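Local coordinates for protein protease (Vibrio cholerae, PDB 4L9D) that forms the calcium-binding PKD1 domain of the secreted metalloprotease PrtV, whose calcium binding regulates flexibility between domains, while the whole enzyme is probably cytotoxic, at residues I6-L14 with Q24-G32; S36-G44 with E49-T57. All blocks are in the same frame, centred on the assembly; numbering follows the deposited sequence.

Both contacts belong to one PKD domain, a beta sandwich of a three-stranded and a four-stranded antiparallel sheet, and they follow in series: contact 1 closes before contact 2 opens. Their centres lie about 16 Å apart. Contact 1 pairs the ends of strands 12-17 and 20-25 and runs on to the metal-binding end of the domain; contact 2 joins strand 34-40 of the larger sheet to strand 53-55, the neighbour of strand 20-25 in the smaller one. They meet through a probable hydrogen bond from Asn25 to Ala50, and through Phe12 on Trp39 and Leu14 on Trp54, so the strand end of contact 1 packs on the aromatic core of contact 2, while its other end carries the metal-binding residues.

Contact 1: I6-L14 with Q24-G32; sequences IAPVARFEL and QNTSSDSDG. With NA (sodium ion), chain C.
Val9 and Ser28 pair their backbones as a single antiparallel bridge, Val9 N giving a nearly straight bond (177°) to Ser28 O at 2.8 Å and Ser28 N returning one to Val9 O. A second hydrogen-bonded pair, Glu13 with Gln24, closes the other end of the contact, next to the non-hydrogen-bonded pair Phe12 with Asn25. Between Val9-Ser28 and Phe12-Asn25 the ladder is irregular: Arg11 N turns to the side chain of Ser27, reaching OG at 3.0 Å, while Arg11 O accepts from Thr26 N. Asn25 OD1 takes the N-H of Ser27 in an Asx turn, which places Ser27 next to Arg11.

Among side-chain bonds, Arg11 grips one atom side-on: NE and NH2 each stand 3.1 Å from Thr26 O, which lies close to the guanidinium plane. The NH2 bond uses a carbonyl lone pair, whereas NE sits above the carbonyl plane. A bend at chi3 (60°) in an otherwise extended chain turns the NE/NH2 edge toward Thr26 O. Water 3 joins Thr26 OG1 to Glu13 OE2, and water 4 bonds Gln24 NE2 and, weakly, Glu13 OE2; the Glu13 and Gln24 side chains run alongside each other with their flat ends almost perpendicular.

Near the N-terminal end, carbon atoms pack against the Asp29 carboxylate. Ala7 CB lies 3.4 Å from Asp29 OD1, and Pro8, preceded by a cis peptide, sets CB against Asp29 OD2. Asp29 OD1 also accepts from Asp31 N, a second Asx turn. The sodium ion is held separately by Asp29 O at 2.3 Å, Gly32 O at 2.4 Å and four waters. Calcium is bound by Ile6, Asp31, Asp70 and Asp74, a site that this irregular extension of a beta hairpin helps build at one end of the PKD domain.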
loop_
_atom_site.group_PDB
_atom_site.type_symbol
_atom_site.label_atom_id
_atom_site.label_comp_id
_atom_site.label_asym_id
_atom_site.label_seq_id
_atom_site.Cartn_x
_atom_site.Cartn_y
_atom_site.Cartn_z
ATOM N N ILE A 6 5.901 -10.694 -12.936
ATOM C CA ILE A 6 5.496 -10.228 -14.286
ATOM C C ILE A 6 4.149 -9.421 -14.347
ATOM O O ILE A 6 4.181 -8.315 -14.919
ATOM C CB ILE A 6 5.542 -11.347 -15.398
ATOM C CG1 ILE A 6 5.366 -12.762 -14.809
ATOM C CG2 ILE A 6 6.812 -11.196 -16.250
ATOM C CD1 ILE A 6 6.012 -13.928 -15.565
ATOM N N ALA A 7 2.933 -9.957 -13.996
ATOM C CA ALA A 7 1.661 -9.200 -14.163
ATOM C C ALA A 7 0.641 -9.831 -13.287
ATOM O O ALA A 7 0.518 -11.088 -13.206
ATOM C CB ALA A 7 1.219 -9.367 -15.720
ATOM N N PRO A 8 -0.104 -9.024 -12.546
ATOM C CA PRO A 8 0.069 -7.592 -12.375
ATOM C C PRO A 8 1.358 -7.241 -11.596
ATOM O O PRO A 8 2.047 -8.129 -11.092
ATOM C CB PRO A 8 -1.184 -7.206 -11.583
ATOM C CG PRO A 8 -1.451 -8.377 -10.744
ATOM C CD PRO A 8 -1.145 -9.547 -11.631
ATOM N N VAL A 9 1.639 -5.957 -11.520
ATOM C CA VAL A 9 2.768 -5.434 -10.734
ATOM C C VAL A 9 2.218 -4.441 -9.730
ATOM O O VAL A 9 1.731 -3.363 -10.116
ATOM C CB VAL A 9 3.852 -4.785 -11.615
ATOM C CG1 VAL A 9 4.981 -4.308 -10.714
ATOM C CG2 VAL A 9 4.389 -5.775 -12.639
ATOM N N ALA A 10 2.320 -4.775 -8.451
ATOM C CA ALA A 10 1.957 -3.874 -7.358
ATOM C C ALA A 10 3.060 -2.833 -7.171
ATOM O O ALA A 10 4.244 -3.180 -7.137
ATOM C CB ALA A 10 1.780 -4.648 -6.050
ATOM N N ARG A 11 2.647 -1.578 -6.984
ATOM C CA ARG A 11 3.637 -0.507 -6.761
ATOM C C ARG A 11 2.931 0.701 -6.223
ATOM O O ARG A 11 1.763 0.964 -6.571
ATOM C CB ARG A 11 4.352 -0.182 -8.104
ATOM C CG ARG A 11 5.623 0.624 -7.907
ATOM C CD ARG A 11 6.352 0.861 -9.254
ATOM N NE ARG A 11 5.485 1.585 -10.148
ATOM C CZ ARG A 11 5.892 2.107 -11.323
ATOM N NH1 ARG A 11 7.178 2.082 -11.673
ATOM N NH2 ARG A 11 5.011 2.692 -12.082
ATOM N N PHE A 12 3.616 1.452 -5.364
ATOM C CA PHE A 12 3.028 2.666 -4.790
ATOM C C PHE A 12 4.186 3.598 -4.360
ATOM O O PHE A 12 5.322 3.165 -4.243
ATOM C CB PHE A 12 2.093 2.368 -3.616
ATOM C CG PHE A 12 2.764 1.633 -2.476
ATOM C CD1 PHE A 12 3.554 2.281 -1.574
ATOM C CD2 PHE A 12 2.536 0.282 -2.259
ATOM C CE1 PHE A 12 4.146 1.585 -0.544
ATOM C CE2 PHE A 12 3.144 -0.401 -1.234
ATOM C CZ PHE A 12 3.941 0.265 -0.332
ATOM N N GLU A 13 3.799 4.836 -4.089
ATOM C CA GLU A 13 4.714 5.769 -3.424
ATOM C C GLU A 13 3.977 6.402 -2.232
ATOM O O GLU A 13 2.739 6.600 -2.295
ATOM C CB GLU A 13 5.197 6.864 -4.381
ATOM C CG GLU A 13 5.916 6.278 -5.565
ATOM C CD GLU A 13 6.597 7.252 -6.510
ATOM O OE1 GLU A 13 6.667 8.458 -6.194
ATOM O OE2 GLU A 13 7.122 6.778 -7.572
ATOM N N LEU A 14 4.683 6.728 -1.178
ATOM C CA LEU A 14 4.102 7.246 0.061
ATOM C C LEU A 14 4.662 8.634 0.373
ATOM O O LEU A 14 5.828 8.918 0.151
ATOM C CB LEU A 14 4.432 6.343 1.206
ATOM C CG LEU A 14 3.986 4.900 1.075
ATOM C CD1 LEU A 14 4.358 4.082 2.335
ATOM C CD2 LEU A 14 2.509 4.769 0.771
ATOM N N GLN A 24 0.086 7.125 -3.228
ATOM C CA GLN A 24 -0.169 7.156 -4.643
ATOM C C GLN A 24 0.009 5.746 -5.193
ATOM O O GLN A 24 1.035 5.125 -4.959
ATOM C CB GLN A 24 0.768 8.136 -5.366
ATOM C CG GLN A 24 0.450 8.228 -6.821
ATOM C CD GLN A 24 1.507 8.938 -7.670
ATOM O OE1 GLN A 24 1.153 9.561 -8.610
ATOM N NE2 GLN A 24 2.769 8.708 -7.410
ATOM N N ASN A 25 -1.023 5.232 -5.838
ATOM C CA ASN A 25 -0.968 3.864 -6.400
ATOM C C ASN A 25 -0.395 3.916 -7.793
ATOM O O ASN A 25 -0.983 4.562 -8.648
ATOM C CB ASN A 25 -2.347 3.268 -6.370
ATOM C CG ASN A 25 -2.302 1.773 -6.511
ATOM O OD1 ASN A 25 -1.542 1.246 -7.323
ATOM N ND2 ASN A 25 -3.131 1.101 -5.742
ATOM N N THR A 26 0.716 3.261 -8.025
ATOM C CA THR A 26 1.430 3.282 -9.299
ATOM C C THR A 26 1.556 1.881 -9.882
ATOM O O THR A 26 2.476 1.585 -10.652
ATOM C CB THR A 26 2.787 4.000 -9.152
ATOM O OG1 THR A 26 3.606 3.223 -8.294
ATOM C CG2 THR A 26 2.617 5.438 -8.648
ATOM N N SER A 27 0.577 1.028 -9.572
ATOM C CA SER A 27 0.540 -0.341 -10.038
ATOM C C SER A 27 0.166 -0.430 -11.488
ATOM O O SER A 27 -0.371 0.555 -12.061
ATOM C CB SER A 27 -0.478 -1.136 -9.164
ATOM O OG SER A 27 -0.159 -1.127 -7.802
ATOM N N SER A 28 0.382 -1.569 -12.133
ATOM C CA SER A 28 0.104 -1.769 -13.491
ATOM C C SER A 28 -0.160 -3.237 -13.809
ATOM O O SER A 28 0.082 -4.125 -12.989
ATOM C CB SER A 28 1.196 -1.180 -14.361
ATOM O OG SER A 28 2.392 -1.861 -14.097
ATOM N N ASP A 29 -0.597 -3.507 -15.025
ATOM C CA ASP A 29 -0.835 -4.890 -15.447
ATOM C C ASP A 29 -0.754 -4.954 -16.956
ATOM O O ASP A 29 -1.573 -4.329 -17.657
ATOM C CB ASP A 29 -2.233 -5.362 -15.012
ATOM C CG ASP A 29 -2.428 -6.845 -15.075
ATOM O OD1 ASP A 29 -1.669 -7.569 -15.732
ATOM O OD2 ASP A 29 -3.461 -7.270 -14.457
ATOM N N SER A 30 0.239 -5.686 -17.462
ATOM C CA SER A 30 0.468 -5.832 -18.926
ATOM C C SER A 30 -0.419 -6.888 -19.546
ATOM O O SER A 30 -0.420 -7.026 -20.771
ATOM C CB SER A 30 1.900 -6.116 -19.216
ATOM O OG SER A 30 2.333 -7.304 -18.633
ATOM N N ASP A 31 -1.148 -7.655 -18.739
ATOM C CA ASP A 31 -1.938 -8.770 -19.233
ATOM C C ASP A 31 -3.288 -8.817 -18.493
ATOM O O ASP A 31 -3.751 -9.870 -18.087
ATOM C CB ASP A 31 -1.168 -10.098 -19.037
ATOM C CG ASP A 31 -1.830 -11.247 -19.672
ATOM O OD1 ASP A 31 -2.437 -11.059 -20.757
ATOM O OD2 ASP A 31 -1.655 -12.396 -19.163
ATOM N N GLY A 32 -3.917 -7.663 -18.298
ATOM C CA GLY A 32 -5.203 -7.622 -17.686
ATOM C C GLY A 32 -5.422 -6.283 -17.013
ATOM O O GLY A 32 -4.702 -5.306 -17.297
HETATM NA NA NA C . -3.577 -3.732 -18.668
HETATM O O HOH W 1 4.146 -5.499 -16.722
HETATM O O HOH W 2 3.504 -1.098 -11.689
HETATM O O HOH W 3 6.121 4.438 -8.554
HETATM O O HOH W 4 5.049 8.386 -9.595
HETATM O O HOH W 5 -3.340 -5.456 -20.333
HETATM O O HOH W 6 -5.636 -3.222 -19.812
HETATM O O HOH W 7 -3.966 -2.066 -17.126
HETATM O O HOH W 8 -2.271 -2.204 -20.002
#

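Contact 2: S36-G44 with E49-T57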
loop_
_atom_site.group_PDB
_atom_site.type_symbol
_atom_site.label_atom_id
_atom_site.label_comp_id
_atom_site.label_asym_id
_atom_site.label_seq_id
_atom_site.Cartn_x
_atom_site.Cartn_y
_atom_site.Cartn_z
ATOM N N SER A 36 -8.807 -5.014 -7.631
ATOM C CA SER A 36 -8.890 -4.883 -6.187
ATOM C C SER A 36 -7.510 -4.728 -5.561
ATOM O O SER A 36 -6.474 -5.041 -6.189
ATOM C CB SER A 36 -9.582 -6.099 -5.566
ATOM O OG SER A 36 -8.767 -7.249 -5.679
ATOM N N TYR A 37 -7.556 -4.240 -4.344
ATOM C CA TYR A 37 -6.405 -3.844 -3.554
ATOM C C TYR A 37 -6.593 -4.321 -2.113
ATOM O O TYR A 37 -7.689 -4.176 -1.547
ATOM C CB TYR A 37 -6.293 -2.316 -3.510
ATOM C CG TYR A 37 -6.276 -1.672 -4.857
ATOM C CD1 TYR A 37 -5.164 -1.676 -5.648
ATOM C CD2 TYR A 37 -7.452 -1.170 -5.439
ATOM C CE1 TYR A 37 -5.132 -1.178 -6.912
ATOM C CE2 TYR A 37 -7.458 -0.627 -6.689
ATOM C CZ TYR A 37 -6.283 -0.617 -7.429
ATOM O OH TYR A 37 -6.270 -0.091 -8.726
ATOM N N LEU A 38 -5.509 -4.814 -1.514
ATOM C CA LEU A 38 -5.459 -5.032 -0.067
ATOM C C LEU A 38 -4.200 -4.337 0.427
ATOM O O LEU A 38 -3.059 -4.816 0.185
ATOM C CB LEU A 38 -5.517 -6.509 0.319
ATOM C CG LEU A 38 -5.713 -6.888 1.765
ATOM C CD1 LEU A 38 -4.477 -6.694 2.600
ATOM C CD2 LEU A 38 -6.960 -6.238 2.385
ATOM N N TRP A 39 -4.369 -3.233 1.098
ATOM C CA TRP A 39 -3.286 -2.529 1.786
ATOM C C TRP A 39 -3.224 -3.027 3.213
ATOM O O TRP A 39 -4.249 -3.291 3.868
ATOM C CB TRP A 39 -3.599 -0.997 1.860
ATOM C CG TRP A 39 -3.496 -0.259 0.599
ATOM C CD1 TRP A 39 -4.488 -0.102 -0.351
ATOM C CD2 TRP A 39 -2.357 0.446 0.117
ATOM N NE1 TRP A 39 -4.034 0.683 -1.383
ATOM C CE2 TRP A 39 -2.724 1.038 -1.123
ATOM C CE3 TRP A 39 -1.077 0.667 0.599
ATOM C CZ2 TRP A 39 -1.850 1.886 -1.832
ATOM C CZ3 TRP A 39 -0.221 1.457 -0.123
ATOM C CH2 TRP A 39 -0.590 2.061 -1.327
ATOM N N ASP A 40 -1.996 -3.072 3.713
ATOM C CA ASP A 40 -1.684 -3.633 5.029
ATOM C C ASP A 40 -0.634 -2.700 5.601
ATOM O O ASP A 40 0.491 -2.624 5.105
ATOM C CB ASP A 40 -1.235 -5.058 4.782
ATOM C CG ASP A 40 -0.507 -5.764 5.878
ATOM O OD1 ASP A 40 -0.183 -5.163 6.930
ATOM O OD2 ASP A 40 -0.213 -6.991 5.677
ATOM N N PHE A 41 -0.992 -1.913 6.630
ATOM C CA PHE A 41 -0.167 -0.822 7.050
ATOM C C PHE A 41 0.920 -1.184 8.058
ATOM O O PHE A 41 1.655 -0.322 8.532
ATOM C CB PHE A 41 -1.058 0.321 7.576
ATOM C CG PHE A 41 -2.122 0.788 6.562
ATOM C CD1 PHE A 41 -1.839 0.977 5.250
ATOM C CD2 PHE A 41 -3.396 1.053 7.026
ATOM C CE1 PHE A 41 -2.809 1.441 4.374
ATOM C CE2 PHE A 41 -4.396 1.482 6.135
ATOM C CZ PHE A 41 -4.065 1.705 4.827
ATOM N N GLY A 42 1.034 -2.463 8.390
ATOM C CA GLY A 42 2.127 -2.907 9.270
ATOM C C GLY A 42 1.854 -2.640 10.729
ATOM O O GLY A 42 2.783 -2.624 11.533
ATOM N N ASN A 43 0.583 -2.447 11.092
ATOM C CA ASN A 43 0.162 -2.087 12.442
ATOM C C ASN A 43 -1.151 -2.782 12.834
ATOM O O ASN A 43 -1.737 -2.380 13.852
ATOM C CB ASN A 43 0.001 -0.575 12.558
ATOM C CG ASN A 43 -1.150 -0.071 11.733
ATOM O OD1 ASN A 43 -1.589 -0.737 10.771
ATOM N ND2 ASN A 43 -1.645 1.124 12.055
ATOM N N GLY A 44 -1.591 -3.716 12.031
ATOM C CA GLY A 44 -2.873 -4.399 12.251
ATOM C C GLY A 44 -4.031 -3.847 11.434
ATOM O O GLY A 44 -5.094 -4.434 11.357
ATOM N N GLU A 49 -9.052 0.366 -0.328
ATOM C CA GLU A 49 -9.083 1.529 -1.223
ATOM C C GLU A 49 -7.896 1.495 -2.189
ATOM O O GLU A 49 -6.855 0.964 -1.885
ATOM C CB GLU A 49 -9.058 2.819 -0.407
ATOM C CG GLU A 49 -10.213 2.916 0.591
ATOM C CD GLU A 49 -10.245 4.154 1.438
ATOM O OE1 GLU A 49 -9.487 5.086 1.134
ATOM O OE2 GLU A 49 -11.028 4.161 2.437
ATOM N N ALA A 50 -8.057 2.188 -3.322
ATOM C CA ALA A 50 -6.947 2.255 -4.262
ATOM C C ALA A 50 -5.748 3.020 -3.670
ATOM O O ALA A 50 -4.605 2.616 -3.830
ATOM C CB ALA A 50 -7.408 2.912 -5.564
ATOM N N ALA A 51 -6.024 4.176 -3.027
ATOM C CA ALA A 51 -4.948 5.052 -2.548
ATOM C C ALA A 51 -5.374 5.678 -1.211
ATOM O O ALA A 51 -5.735 6.866 -1.155
ATOM C CB ALA A 51 -4.570 6.093 -3.589
ATOM N N PRO A 52 -5.410 4.899 -0.142
ATOM C CA PRO A 52 -5.887 5.379 1.153
ATOM C C PRO A 52 -4.908 6.385 1.803
ATOM O O PRO A 52 -3.728 6.482 1.443
ATOM C CB PRO A 52 -6.053 4.108 1.967
ATOM C CG PRO A 52 -5.001 3.189 1.401
ATOM C CD PRO A 52 -4.941 3.509 -0.064
ATOM N N THR A 53 -5.432 7.028 2.832
ATOM C CA THR A 53 -4.678 7.819 3.797
ATOM C C THR A 53 -4.865 7.134 5.184
ATOM O O THR A 53 -5.953 6.632 5.461
ATOM C CB THR A 53 -5.177 9.282 3.806
ATOM O OG1 THR A 53 -5.152 9.812 2.489
ATOM C CG2 THR A 53 -4.299 10.090 4.753
ATOM N N TRP A 54 -3.838 7.110 5.996
ATOM C CA TRP A 54 -3.904 6.421 7.264
ATOM C C TRP A 54 -2.936 7.080 8.245
ATOM O O TRP A 54 -2.189 7.983 7.884
ATOM C CB TRP A 54 -3.588 4.923 7.114
ATOM C CG TRP A 54 -2.212 4.608 6.679
ATOM C CD1 TRP A 54 -1.163 4.177 7.488
ATOM C CD2 TRP A 54 -1.719 4.497 5.317
ATOM N NE1 TRP A 54 -0.078 3.867 6.707
ATOM C CE2 TRP A 54 -0.400 4.000 5.387
ATOM C CE3 TRP A 54 -2.305 4.715 4.061
ATOM C CZ2 TRP A 54 0.339 3.724 4.239
ATOM C CZ3 TRP A 54 -1.574 4.427 2.954
ATOM C CH2 TRP A 54 -0.279 3.922 3.035
ATOM N N SER A 55 -2.946 6.609 9.508
ATOM C CA SER A 55 -2.019 7.133 10.502
ATOM C C SER A 55 -1.724 6.071 11.540
ATOM O O SER A 55 -2.462 5.109 11.769
ATOM C CB SER A 55 -2.565 8.393 11.145
ATOM O OG SER A 55 -3.838 8.092 11.818
ATOM N N TYR A 56 -0.616 6.339 12.241
ATOM C CA TYR A 56 -0.153 5.524 13.352
ATOM C C TYR A 56 -0.306 6.306 14.683
ATOM O O TYR A 56 -0.705 7.474 14.681
ATOM C CB TYR A 56 1.334 5.148 13.108
ATOM C CG TYR A 56 1.544 4.408 11.814
ATOM C CD1 TYR A 56 1.369 3.038 11.755
ATOM C CD2 TYR A 56 1.910 5.072 10.666
ATOM C CE1 TYR A 56 1.500 2.359 10.572
ATOM C CE2 TYR A 56 2.036 4.385 9.454
ATOM C CZ TYR A 56 1.878 3.033 9.421
ATOM O OH TYR A 56 2.043 2.372 8.226
ATOM N N THR A 57 -0.104 5.631 15.790
ATOM C CA THR A 57 -0.148 6.214 17.113
ATOM C C THR A 57 1.247 6.347 17.736
ATOM O O THR A 57 1.620 7.347 18.308
ATOM C CB THR A 57 -1.153 5.431 17.975
ATOM O OG1 THR A 57 -2.454 5.601 17.440
ATOM C CG2 THR A 57 -1.164 5.900 19.407
#
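Ala50 lies over one face of the Tyr37 ring, its CA 4.0 Å from the ring centroid in a CH-pi contact, where residues 49-57 lead into strand 53-55 of the PKD beta sandwich and pack Pro52, Trp54 and Tyr56 against the side chains of 36-44 in the core between the sheets. Ala50 O accepts from Trp39 NE1 at 3.2 Å and lies near the indole plane, but the donor stands well above the carbonyl plane, and Asn25 supplies a second N-H. Pro52 follows, setting CD over the face of the five-membered ring of Trp39 while its CG meets the edge of the Phe41 ring. Trp54 then gives the aromatic cluster its central stack: its five-membered ring lies face to face with Phe41, centroids 3.6 Å apart and planes at 10°. A chi1 of 65° sets Trp54 CG between its backbone N and carbonyl carbon, which brings the indole flat onto Phe41, while Trp54 CH2 approaches Trp39 CZ3 obliquely at 4.0 Å. Further on, Asn43 ND2 packs against Tyr56 CD1, and Asn43 OD1 accepts from Gln45 N. Tyr56 OH ends the series, accepting from Trp54 NE1 at 3.0 Å and donating to a lone pair of Phe41 O at 2.7 Å.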